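Local coordinates for N-terminal acetyltransferase B complex subunit MDM20 (Candida albicans, PDB 5K04), which serves as the non-catalytic subunit of the NatB N-terminal acetyltransferase complex, probably holding the catalytic subunit within a helical-repeat scaffold, at residues 153-157 with 168-172; 229-233 with 260-264; 251-255 with 268-272; 576-580 with 595-599; 615-620 with 636-640. All coordinates share one frame; numbering follows the deposited sequence.

In the fold
The five contacts follow the chain in order, but the segments of contacts 2 and 3 alternate. Contact 1 pairs helices 143-157 and 162-177. Contact 3 uses helix 248-260, and contact 2 the loop that follows it; both lie beside helix 229-242. Their centres are 11 Å apart and they touch through H233 and W254. Contacts 4 and 5 use four successive helices from 571-584 to 630-643. Their centres are 14 Å apart, and F597 and Y617 pack between them. Contacts 2 and 5, at 74 Å between centres, lie on opposite sides of the chain's centre. The chain has no strand. Short-range packing between neighbouring helices and their connecting turns recurs along the scaffold, consistent with a TPR-like non-catalytic subunit.

Contact 1: 153-157 with 168-172; sequences FHLLL and YNSLG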
# COMPACT_ATOMS: atom_id res chain seq x y z
N PHE A 153 18.65 0.09 -18.91
CA PHE A 153 19.76 -0.78 -18.52
C PHE A 153 19.91 -0.83 -17.01
O PHE A 153 20.25 -1.87 -16.45
CB PHE A 153 21.06 -0.31 -19.15
CG PHE A 153 21.23 -0.76 -20.56
CD1 PHE A 153 21.46 -2.09 -20.86
CD2 PHE A 153 21.12 0.15 -21.61
CE1 PHE A 153 21.59 -2.53 -22.18
CE2 PHE A 153 21.25 -0.27 -22.93
CZ PHE A 153 21.49 -1.61 -23.22
N HIS A 154 19.65 0.30 -16.35
CA HIS A 154 19.55 0.31 -14.90
C HIS A 154 18.42 -0.58 -14.41
O HIS A 154 18.58 -1.33 -13.44
CB HIS A 154 19.34 1.73 -14.40
CG HIS A 154 18.84 1.79 -13.00
ND1 HIS A 154 19.60 1.37 -11.93
CD2 HIS A 154 17.65 2.18 -12.49
CE1 HIS A 154 18.91 1.52 -10.81
NE2 HIS A 154 17.72 2.01 -11.13
N LEU A 155 17.24 -0.47 -15.04
CA LEU A 155 16.11 -1.32 -14.68
C LEU A 155 16.48 -2.79 -14.74
O LEU A 155 16.16 -3.56 -13.83
CB LEU A 155 14.93 -1.05 -15.60
CG LEU A 155 14.26 0.32 -15.47
CD1 LEU A 155 13.02 0.34 -16.37
CD2 LEU A 155 13.89 0.65 -14.00
N LEU A 156 17.17 -3.19 -15.82
CA LEU A 156 17.62 -4.57 -15.99
C LEU A 156 18.59 -4.97 -14.89
O LEU A 156 18.50 -6.06 -14.32
CB LEU A 156 18.29 -4.75 -17.34
CG LEU A 156 17.45 -4.97 -18.58
CD1 LEU A 156 18.37 -4.97 -19.81
CD2 LEU A 156 16.69 -6.29 -18.45
N LEU A 157 19.56 -4.08 -14.61
CA LEU A 157 20.55 -4.33 -13.56
C LEU A 157 19.91 -4.60 -12.21
O LEU A 157 20.56 -5.19 -11.34
CB LEU A 157 21.49 -3.13 -13.44
CG LEU A 157 22.57 -3.06 -14.51
CD1 LEU A 157 23.27 -1.71 -14.47
CD2 LEU A 157 23.54 -4.19 -14.27
N TYR A 168 25.68 -4.46 -19.29
CA TYR A 168 24.56 -3.54 -19.13
C TYR A 168 25.03 -2.20 -18.59
O TYR A 168 24.55 -1.14 -19.00
CB TYR A 168 23.51 -4.15 -18.20
CG TYR A 168 22.74 -5.35 -18.75
CD1 TYR A 168 22.77 -5.67 -20.10
CD2 TYR A 168 21.94 -6.13 -17.91
CE1 TYR A 168 22.05 -6.75 -20.60
CE2 TYR A 168 21.22 -7.21 -18.40
CZ TYR A 168 21.27 -7.51 -19.74
OH TYR A 168 20.56 -8.59 -20.23
N ASN A 169 25.98 -2.23 -17.66
CA ASN A 169 26.47 -1.01 -17.06
C ASN A 169 27.32 -0.21 -18.04
O ASN A 169 27.27 1.03 -18.04
CB ASN A 169 27.28 -1.35 -15.82
CG ASN A 169 27.41 -0.20 -14.92
OD1 ASN A 169 26.51 0.09 -14.12
ND2 ASN A 169 28.52 0.53 -15.06
N SER A 170 28.10 -0.91 -18.87
CA SER A 170 28.93 -0.25 -19.87
C SER A 170 28.08 0.38 -20.97
O SER A 170 28.43 1.44 -21.50
CB SER A 170 29.92 -1.25 -20.46
OG SER A 170 30.30 -0.85 -21.75
N LEU A 171 26.99 -0.28 -21.36
CA LEU A 171 26.15 0.26 -22.43
C LEU A 171 25.37 1.48 -21.94
O LEU A 171 25.18 2.44 -22.69
CB LEU A 171 25.20 -0.82 -22.97
CG LEU A 171 25.81 -1.99 -23.75
CD1 LEU A 171 24.79 -3.09 -23.91
CD2 LEU A 171 26.34 -1.58 -25.13
N GLY A 172 24.91 1.46 -20.69
CA GLY A 172 24.17 2.60 -20.18
C GLY A 172 25.07 3.81 -19.97
O GLY A 172 24.70 4.94 -20.30
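The ring of F153 carries L171 on one face. L171 CB sits 4.0 Å from the F153 ring centroid, a CH-pi contact offset toward the rim. L171 CD1 adds a touch on F153 CE1 at 3.7 Å. The Y168 ring is met in a similar way from the other helix. L156 CD1 lies over one of its faces, 4.0 Å from the Y168 centroid and 16° off the ring normal. L157 CD2 comes to the edge of the Y168 ring, near its plane. The F153 and Y168 rings meet obliquely, with planes at 47° and centroids 5.9 Å apart. Y168 CG stands anti to its carbonyl carbon (chi1 -70°), which places the ring across L156. At the margin, L157 CD1 touches N169 OD1 at 3.7 Å. N169 ND2 is hydrogen-bonded to F194 O. No hydrogen bond joins the two segments; most of the contact is apolar and aromatic. N130 of helix 126-138 touches both F153 and L156, and F126 also packs on L156. The segment axes run nearly antiparallel, 9.3 Å apart at closest approach. This is the packing of an antiparallel helical hairpin, consistent with the TPR-like build of this subunit.

Contact 2: 229-233 with 260-264; sequences FEALH and EIGKS
The E260 side chain lies over one face of the F229 ring. The carboxylate plane of E260 lies 17° from the ring plane of F229, so the two are stacked. E260 CG is centred over the ring, 3.5 Å from the F229 centroid and 12° off the normal. E260 CB also presses on F229 CD2, at 3.4 Å. E260 CG stands beside the backbone N (chi1 -78°), over the ring; the bend at chi2 then turns the carboxylate to lie along it. I261 comes next and spreads its branches over the first turn of helix 229-242. Its CG2 rests on the backbone, 3.5 Å from E230 N, and also touches F229 CB. The E230 side chain crosses I261 obliquely, and E230 OE2 reaches I261 CB at 3.5 Å. The other branch of I261 runs at about a right angle to H233, with I261 CD1 3.7 Å from H233 CD2. K263 CE approaches H233 NE2 more loosely. The H233 ring also stacks with W254 of helix 248-260. G262, with positive phi, is the C-prime residue of a Schellman motif that closes helix 248-260. The chain turns away just after E260 and I261, whose side chains point to helix 229-242. No hydrogen bond crosses this surface contact. Cohesion comes from CH-pi and van der Waals packing, while the E230 and E260 carboxylates meet mainly carbon here.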
# COMPACT_ATOMS: atom_id res chain seq x y z
N PHE A 229 36.84 13.30 3.17
CA PHE A 229 36.29 13.94 4.36
C PHE A 229 36.56 15.44 4.38
O PHE A 229 35.79 16.19 4.98
CB PHE A 229 36.83 13.27 5.61
CG PHE A 229 36.35 11.85 5.78
CD1 PHE A 229 35.00 11.57 5.82
CD2 PHE A 229 37.26 10.81 5.89
CE1 PHE A 229 34.56 10.26 5.98
CE2 PHE A 229 36.82 9.51 6.05
CZ PHE A 229 35.47 9.24 6.08
N GLU A 230 37.65 15.88 3.75
CA GLU A 230 37.81 17.32 3.56
C GLU A 230 36.68 17.87 2.70
O GLU A 230 36.00 18.83 3.09
CB GLU A 230 39.17 17.62 2.95
CG GLU A 230 40.35 17.40 3.88
CD GLU A 230 40.59 18.56 4.84
OE1 GLU A 230 39.88 19.59 4.74
OE2 GLU A 230 41.50 18.46 5.70
N ALA A 231 36.43 17.24 1.55
CA ALA A 231 35.44 17.76 0.62
C ALA A 231 34.04 17.73 1.22
O ALA A 231 33.20 18.58 0.91
CB ALA A 231 35.47 16.98 -0.70
N LEU A 232 33.77 16.75 2.08
CA LEU A 232 32.43 16.59 2.62
C LEU A 232 32.19 17.53 3.79
O LEU A 232 31.07 18.02 3.96
CB LEU A 232 32.24 15.15 3.06
CG LEU A 232 30.98 14.79 3.84
CD1 LEU A 232 29.74 14.93 2.97
CD2 LEU A 232 31.14 13.38 4.37
N HIS A 233 33.22 17.76 4.60
CA HIS A 233 33.11 18.69 5.72
C HIS A 233 32.88 20.10 5.21
O HIS A 233 31.99 20.81 5.69
CB HIS A 233 34.38 18.63 6.57
CG HIS A 233 34.26 19.38 7.86
ND1 HIS A 233 33.36 19.02 8.85
CD2 HIS A 233 34.91 20.48 8.32
CE1 HIS A 233 33.47 19.86 9.86
NE2 HIS A 233 34.40 20.76 9.56
N GLU A 260 37.38 13.31 11.14
CA GLU A 260 38.27 12.60 10.24
C GLU A 260 39.42 13.48 9.77
O GLU A 260 40.55 13.00 9.59
CB GLU A 260 37.47 12.06 9.05
CG GLU A 260 36.66 10.80 9.36
CD GLU A 260 37.53 9.59 9.62
OE1 GLU A 260 38.75 9.66 9.34
OE2 GLU A 260 37.00 8.57 10.09
N ILE A 261 39.17 14.78 9.60
CA ILE A 261 40.20 15.70 9.11
C ILE A 261 40.94 16.37 10.26
O ILE A 261 41.71 17.31 10.05
CB ILE A 261 39.60 16.76 8.16
CG1 ILE A 261 38.69 17.74 8.90
CG2 ILE A 261 38.83 16.11 7.00
CD1 ILE A 261 38.15 18.83 7.99
N GLY A 262 40.71 15.89 11.49
CA GLY A 262 41.50 16.29 12.64
C GLY A 262 40.94 17.40 13.51
O GLY A 262 41.66 17.91 14.38
N LYS A 263 39.68 17.79 13.32
CA LYS A 263 39.11 18.86 14.12
C LYS A 263 38.92 18.39 15.56
O LYS A 263 38.58 17.23 15.81
CB LYS A 263 37.77 19.31 13.54
CG LYS A 263 37.86 19.83 12.12
CD LYS A 263 38.39 21.25 12.07
CE LYS A 263 38.32 21.80 10.64
NZ LYS A 263 38.51 23.27 10.62
N SER A 264 39.13 19.30 16.50
CA SER A 264 38.91 18.98 17.90
C SER A 264 37.42 18.97 18.23
O SER A 264 36.59 19.53 17.51
CB SER A 264 39.63 19.97 18.81
OG SER A 264 39.11 21.27 18.64

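Contact 3: 251-255 with 268-272; sequences WKLWI and LDQKL
Segment 251-255 is helical, and 268-272 begins helical and includes a type I beta turn from D269 to L272; I255 and L268 have the closest CA atoms, 7.0 Å apart. The turn packs against helix 248-260, consistent with a helical-repeat (TPR-like) scaffold. W254 is the central side chain. Its CG is anti to the backbone N (chi1 179°), which sends the indole out to the turn. L268 CD2 lies over one face of the six-membered ring, 4.0 Å from its centroid and 25° off the normal. W251 CZ3 lies on the opposite face, offset toward the rim. L268 O is near the plane of the W254 indole, at its edge. K271 crosses W254 at about a right angle, with K271 CD 3.9 Å from W254 CZ2. W254 NE1 is hydrogen-bonded to E237 OE2, tying the indole to helix 229-242. F241 of that same helix meets both tryptophan rings. The other methyl of L268, CD1, packs on the backbone of I255 and reaches I255 O at 3.8 Å. L286 of helix 277-289 also touches L268. L272 slides past both indoles in the opposite direction, and its CD2 meets W251 CZ3 at 3.7 Å.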
# COMPACT_ATOMS: atom_id res chain seq x y z
N TRP A 251 24.13 16.98 9.40
CA TRP A 251 24.89 17.35 10.60
C TRP A 251 25.82 16.22 11.01
O TRP A 251 26.97 16.46 11.38
CB TRP A 251 23.95 17.69 11.76
CG TRP A 251 23.36 19.10 11.77
CD1 TRP A 251 22.05 19.45 11.59
CD2 TRP A 251 24.06 20.33 12.03
NE1 TRP A 251 21.89 20.81 11.71
CE2 TRP A 251 23.11 21.37 11.97
CE3 TRP A 251 25.40 20.65 12.28
CZ2 TRP A 251 23.46 22.71 12.16
CZ3 TRP A 251 25.73 21.98 12.48
CH2 TRP A 251 24.77 22.99 12.42
N LYS A 252 25.32 14.98 10.96
CA LYS A 252 26.13 13.85 11.38
C LYS A 252 27.34 13.67 10.47
O LYS A 252 28.46 13.44 10.95
CB LYS A 252 25.28 12.58 11.39
CG LYS A 252 24.20 12.58 12.48
CD LYS A 252 23.09 11.56 12.19
CE LYS A 252 23.56 10.13 12.36
NZ LYS A 252 22.48 9.17 12.03
N LEU A 253 27.14 13.80 9.15
CA LEU A 253 28.27 13.77 8.23
C LEU A 253 29.26 14.90 8.52
O LEU A 253 30.47 14.71 8.40
CB LEU A 253 27.76 13.86 6.79
CG LEU A 253 26.94 12.67 6.26
CD1 LEU A 253 26.63 12.86 4.78
CD2 LEU A 253 27.63 11.33 6.44
N TRP A 254 28.75 16.05 8.96
CA TRP A 254 29.62 17.20 9.24
C TRP A 254 30.54 16.94 10.43
O TRP A 254 31.71 17.34 10.41
CB TRP A 254 28.79 18.45 9.47
CG TRP A 254 29.59 19.67 9.78
CD1 TRP A 254 30.28 20.47 8.89
CD2 TRP A 254 29.77 20.27 11.07
NE1 TRP A 254 30.89 21.51 9.57
CE2 TRP A 254 30.59 21.41 10.90
CE3 TRP A 254 29.32 19.95 12.36
CZ2 TRP A 254 30.96 22.22 11.96
CZ3 TRP A 254 29.71 20.74 13.41
CH2 TRP A 254 30.51 21.87 13.21
N ILE A 255 30.03 16.31 11.50
CA ILE A 255 30.89 16.03 12.65
C ILE A 255 31.78 14.82 12.36
O ILE A 255 32.92 14.76 12.82
CB ILE A 255 30.08 15.81 13.94
CG1 ILE A 255 29.17 14.58 13.84
CG2 ILE A 255 29.30 17.07 14.32
CD1 ILE A 255 28.57 14.13 15.15
N LEU A 268 34.33 21.78 16.94
CA LEU A 268 32.99 21.48 16.43
C LEU A 268 31.91 22.07 17.32
O LEU A 268 31.02 22.79 16.85
CB LEU A 268 32.82 19.96 16.28
CG LEU A 268 33.72 19.32 15.20
CD1 LEU A 268 33.43 17.84 15.02
CD2 LEU A 268 33.56 20.05 13.87
N ASP A 269 32.01 21.82 18.63
CA ASP A 269 30.98 22.23 19.59
C ASP A 269 30.81 23.75 19.64
O ASP A 269 29.70 24.23 19.87
CB ASP A 269 31.34 21.67 20.97
CG ASP A 269 30.28 21.97 22.03
OD1 ASP A 269 29.13 21.51 21.90
OD2 ASP A 269 30.61 22.64 23.03
N GLN A 270 31.88 24.51 19.41
CA GLN A 270 31.77 25.97 19.45
C GLN A 270 30.88 26.51 18.33
O GLN A 270 30.32 27.60 18.46
CB GLN A 270 33.16 26.61 19.38
CG GLN A 270 33.97 26.49 20.68
CD GLN A 270 35.45 26.85 20.51
OE1 GLN A 270 35.96 26.95 19.39
NE2 GLN A 270 36.13 27.05 21.64
N LYS A 271 30.74 25.76 17.23
CA LYS A 271 29.81 26.13 16.17
C LYS A 271 28.38 25.67 16.45
O LYS A 271 27.49 25.96 15.64
CB LYS A 271 30.29 25.56 14.82
CG LYS A 271 31.45 26.33 14.20
CD LYS A 271 31.60 26.01 12.71
CE LYS A 271 32.43 27.06 11.98
NZ LYS A 271 33.82 27.19 12.52
N LEU A 272 28.14 24.99 17.57
CA LEU A 272 26.81 24.47 17.89
C LEU A 272 26.16 25.35 18.95
O LEU A 272 26.00 24.99 20.11
CB LEU A 272 26.93 23.02 18.35
CG LEU A 272 27.55 22.06 17.32
CD1 LEU A 272 27.67 20.65 17.87
CD2 LEU A 272 26.75 22.06 16.03

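Contact 4: 576-580 with 595-599; sequences LKLLV and KVFNK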
# COMPACT_ATOMS: atom_id res chain seq x y z
N LEU A 576 -7.16 -20.14 -2.43
CA LEU A 576 -7.94 -21.34 -2.71
C LEU A 576 -9.37 -21.00 -3.08
O LEU A 576 -9.97 -21.66 -3.94
CB LEU A 576 -7.90 -22.27 -1.50
CG LEU A 576 -6.56 -22.96 -1.24
CD1 LEU A 576 -6.55 -23.65 0.14
CD2 LEU A 576 -6.27 -23.94 -2.36
N LYS A 577 -9.93 -19.98 -2.43
CA LYS A 577 -11.26 -19.50 -2.79
C LYS A 577 -11.30 -19.12 -4.26
O LYS A 577 -12.23 -19.49 -4.99
CB LYS A 577 -11.67 -18.32 -1.92
CG LYS A 577 -11.90 -18.67 -0.45
CD LYS A 577 -12.94 -19.77 -0.27
CE LYS A 577 -13.34 -19.93 1.20
NZ LYS A 577 -14.08 -18.74 1.78
N LEU A 578 -10.28 -18.39 -4.72
CA LEU A 578 -10.24 -17.94 -6.11
C LEU A 578 -10.06 -19.12 -7.05
O LEU A 578 -10.66 -19.16 -8.13
CB LEU A 578 -9.14 -16.91 -6.29
CG LEU A 578 -9.32 -15.67 -5.40
CD1 LEU A 578 -8.26 -14.63 -5.71
CD2 LEU A 578 -10.71 -15.08 -5.57
N LEU A 579 -9.26 -20.11 -6.66
CA LEU A 579 -9.18 -21.35 -7.42
C LEU A 579 -10.54 -22.03 -7.49
O LEU A 579 -11.00 -22.42 -8.57
CB LEU A 579 -8.15 -22.29 -6.82
CG LEU A 579 -6.73 -21.71 -6.86
CD1 LEU A 579 -5.73 -22.65 -6.23
CD2 LEU A 579 -6.35 -21.42 -8.29
N VAL A 580 -11.21 -22.16 -6.33
CA VAL A 580 -12.54 -22.78 -6.30
C VAL A 580 -13.43 -22.16 -7.37
O VAL A 580 -13.99 -22.86 -8.22
CB VAL A 580 -13.18 -22.65 -4.90
CG1 VAL A 580 -14.68 -23.01 -4.95
CG2 VAL A 580 -12.48 -23.54 -3.89
N LYS A 595 -4.65 -29.38 -9.88
CA LYS A 595 -3.29 -29.70 -9.47
C LYS A 595 -2.70 -28.57 -8.63
O LYS A 595 -2.06 -28.82 -7.60
CB LYS A 595 -2.43 -30.00 -10.69
CG LYS A 595 -2.76 -31.34 -11.35
CD LYS A 595 -2.03 -31.49 -12.68
CE LYS A 595 -2.53 -32.68 -13.46
NZ LYS A 595 -1.83 -32.79 -14.77
N VAL A 596 -2.90 -27.32 -9.06
CA VAL A 596 -2.47 -26.20 -8.24
C VAL A 596 -3.18 -26.24 -6.89
O VAL A 596 -2.56 -26.09 -5.83
CB VAL A 596 -2.72 -24.87 -8.98
CG1 VAL A 596 -2.42 -23.69 -8.10
CG2 VAL A 596 -1.87 -24.81 -10.25
N PHE A 597 -4.50 -26.47 -6.91
CA PHE A 597 -5.29 -26.54 -5.69
C PHE A 597 -4.71 -27.56 -4.73
O PHE A 597 -4.55 -27.30 -3.53
CB PHE A 597 -6.74 -26.92 -6.05
CG PHE A 597 -7.73 -26.76 -4.91
CD1 PHE A 597 -7.81 -27.71 -3.90
CD2 PHE A 597 -8.58 -25.68 -4.87
CE1 PHE A 597 -8.72 -27.57 -2.87
CE2 PHE A 597 -9.49 -25.53 -3.84
CZ PHE A 597 -9.56 -26.48 -2.83
N ASN A 598 -4.37 -28.74 -5.24
CA ASN A 598 -3.95 -29.84 -4.38
C ASN A 598 -2.52 -29.64 -3.86
O ASN A 598 -2.21 -30.06 -2.74
CB ASN A 598 -4.09 -31.15 -5.15
CG ASN A 598 -3.73 -32.35 -4.33
OD1 ASN A 598 -4.31 -32.60 -3.28
ND2 ASN A 598 -2.75 -33.10 -4.81
N LYS A 599 -1.65 -29.00 -4.65
CA LYS A 599 -0.32 -28.65 -4.16
C LYS A 599 -0.40 -27.64 -3.02
O LYS A 599 0.36 -27.72 -2.05
CB LYS A 599 0.52 -28.09 -5.31
CG LYS A 599 2.03 -28.08 -5.05
CD LYS A 599 2.81 -27.55 -6.24
CE LYS A 599 4.21 -28.16 -6.30
NZ LYS A 599 4.98 -27.98 -5.04
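F597 meets three residues of helix 571-584. L576 CD2 lies over one face of the F597 ring, 3.9 Å from the centroid and 14° off the normal. V580 CG2 and L579 CB come to the ring edge, near its plane. V580 CG2 is 3.6 Å from F597 CE2, and L579 CB is 3.9 Å from F597 CD2. The F597 ring is thus touched over a face and along its rim by the same helix. With CG anti to the backbone N (chi1 -169°), F597 carries its ring across to L576 and V580. The L579 side chain crosses V596 at about a right angle, and its CD1 meets V596 CG1 at 3.9 Å. All these contacts are apolar, and no hydrogen bond joins the segments. In the next shell, F618 of helix 608-625 touches F597, and Y617 of that helix touches V580. V543 reaches both L579 and V596, while F606 packs on L576. The segment axes come within 10.2 Å and run at 155°, close to antiparallel. Together the helices form an antiparallel helical pair, with the following helix 608-625 packed against it, as in superhelical repeat scaffolds of the TPR kind.

Contact 5: 615-620 with 636-640; sequences KLYFNL and LYNYL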
# COMPACT_ATOMS: atom_id res chain seq x y z
N LYS A 615 -10.47 -30.08 1.55
CA LYS A 615 -10.60 -31.44 1.05
C LYS A 615 -12.01 -31.69 0.51
O LYS A 615 -12.17 -32.24 -0.59
CB LYS A 615 -10.24 -32.43 2.16
CG LYS A 615 -10.27 -33.89 1.72
CD LYS A 615 -9.67 -34.80 2.80
CE LYS A 615 -9.84 -36.28 2.48
NZ LYS A 615 -9.06 -36.73 1.30
N LEU A 616 -13.04 -31.28 1.26
CA LEU A 616 -14.40 -31.34 0.75
C LEU A 616 -14.51 -30.62 -0.59
O LEU A 616 -15.02 -31.18 -1.57
CB LEU A 616 -15.38 -30.74 1.76
CG LEU A 616 -15.58 -31.50 3.09
CD1 LEU A 616 -16.65 -30.84 3.97
CD2 LEU A 616 -15.90 -32.97 2.87
N TYR A 617 -13.99 -29.39 -0.67
CA TYR A 617 -14.01 -28.65 -1.93
C TYR A 617 -13.32 -29.45 -3.04
O TYR A 617 -13.89 -29.65 -4.12
CB TYR A 617 -13.35 -27.29 -1.78
CG TYR A 617 -14.29 -26.13 -1.46
CD1 TYR A 617 -15.32 -25.77 -2.32
CD2 TYR A 617 -14.10 -25.37 -0.31
CE1 TYR A 617 -16.16 -24.69 -2.04
CE2 TYR A 617 -14.93 -24.28 -0.02
CZ TYR A 617 -15.96 -23.95 -0.88
OH TYR A 617 -16.78 -22.89 -0.56
N PHE A 618 -12.12 -29.95 -2.77
CA PHE A 618 -11.36 -30.65 -3.80
C PHE A 618 -12.14 -31.85 -4.34
O PHE A 618 -12.24 -32.04 -5.55
CB PHE A 618 -10.00 -31.09 -3.24
CG PHE A 618 -9.18 -31.91 -4.21
CD1 PHE A 618 -8.42 -31.29 -5.19
CD2 PHE A 618 -9.19 -33.30 -4.15
CE1 PHE A 618 -7.66 -32.03 -6.10
CE2 PHE A 618 -8.44 -34.05 -5.05
CZ PHE A 618 -7.67 -33.41 -6.03
N ASN A 619 -12.71 -32.66 -3.44
CA ASN A 619 -13.50 -33.81 -3.87
C ASN A 619 -14.72 -33.37 -4.67
O ASN A 619 -15.12 -34.05 -5.63
CB ASN A 619 -13.91 -34.64 -2.66
CG ASN A 619 -12.74 -35.37 -2.02
OD1 ASN A 619 -11.60 -34.92 -2.10
ND2 ASN A 619 -13.01 -36.53 -1.43
N LEU A 620 -15.32 -32.25 -4.27
CA LEU A 620 -16.53 -31.77 -4.93
C LEU A 620 -16.23 -31.34 -6.36
O LEU A 620 -16.99 -31.65 -7.28
CB LEU A 620 -17.12 -30.61 -4.13
CG LEU A 620 -18.33 -29.89 -4.75
CD1 LEU A 620 -19.50 -30.87 -4.94
CD2 LEU A 620 -18.75 -28.68 -3.92
N LEU A 636 -13.96 -40.37 -3.92
CA LEU A 636 -14.09 -38.96 -3.57
C LEU A 636 -15.49 -38.63 -3.05
O LEU A 636 -15.64 -37.83 -2.12
CB LEU A 636 -13.75 -38.11 -4.79
CG LEU A 636 -12.30 -38.31 -5.24
CD1 LEU A 636 -12.02 -37.63 -6.56
CD2 LEU A 636 -11.36 -37.81 -4.15
N TYR A 637 -16.52 -39.26 -3.62
CA TYR A 637 -17.88 -38.92 -3.20
C TYR A 637 -18.22 -39.52 -1.84
O TYR A 637 -18.97 -38.91 -1.07
CB TYR A 637 -18.88 -39.37 -4.27
CG TYR A 637 -20.27 -39.55 -3.73
CD1 TYR A 637 -21.03 -38.45 -3.36
CD2 TYR A 637 -20.83 -40.82 -3.57
CE1 TYR A 637 -22.30 -38.60 -2.86
CE2 TYR A 637 -22.11 -40.98 -3.06
CZ TYR A 637 -22.84 -39.86 -2.72
OH TYR A 637 -24.11 -39.96 -2.22
N ASN A 638 -17.69 -40.72 -1.54
CA ASN A 638 -17.92 -41.34 -0.24
C ASN A 638 -17.40 -40.46 0.89
O ASN A 638 -18.04 -40.35 1.95
CB ASN A 638 -17.26 -42.72 -0.18
CG ASN A 638 -18.12 -43.85 -0.78
OD1 ASN A 638 -19.32 -43.68 -1.04
ND2 ASN A 638 -17.50 -45.00 -1.00
N TYR A 639 -16.25 -39.81 0.69
CA TYR A 639 -15.72 -38.94 1.73
C TYR A 639 -16.64 -37.75 1.98
O TYR A 639 -16.85 -37.35 3.13
CB TYR A 639 -14.31 -38.49 1.37
CG TYR A 639 -13.61 -37.80 2.53
CD1 TYR A 639 -13.72 -36.43 2.74
CD2 TYR A 639 -12.82 -38.53 3.42
CE1 TYR A 639 -13.08 -35.80 3.81
CE2 TYR A 639 -12.17 -37.92 4.49
CZ TYR A 639 -12.31 -36.56 4.68
OH TYR A 639 -11.66 -35.96 5.74
N LEU A 640 -17.21 -37.18 0.91
CA LEU A 640 -18.21 -36.12 1.08
C LEU A 640 -19.44 -36.65 1.83
O LEU A 640 -19.98 -35.97 2.71
CB LEU A 640 -18.62 -35.55 -0.28
CG LEU A 640 -17.59 -34.71 -1.05
CD1 LEU A 640 -17.81 -34.81 -2.56
CD2 LEU A 640 -17.65 -33.25 -0.63
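K615 starts the contact by laying its chain over one face of the Y639 ring. K615 CE is 3.4 Å from the Y639 centroid, making a CH-pi contact. The K615 chain is extended until it bends at chi4 (67°). That bend puts NZ above the ring face, 4.5 Å from the centroid, a cation-pi arrangement. The ammonium charge would probably be eased by the ring's electrons. L616 comes next. Its CD2 reaches the edge of the same ring near its plane, and also meets L640 CD2 at 3.9 Å as the two leucines slide past each other. L640 CD2 also touches L616 O. F672 of helix 661-682 packs on L616 as well. The axes of segments 615-620 and 636-640 approach to 9.1 Å and run at 138°. Their helices, 608-625 and 630-643, form a roughly antiparallel, strongly splayed pair, consistent with the helical-repeat build of the subunit. N619 then makes the one hydrogen bond across the pair. Its ND2 donates to L636 O at 3.0 Å, in the carbonyl plane and on a lone pair. L636 O is tilted 16° out of the N619 amide plane. L636 CD2 packs against this amide, 3.4 Å from N619 ND2. L620 follows at the end of the segment, where its backbone N lies 4.0 Å from L640 CD1. M688 of helix 686-695 touches the L620 side chain.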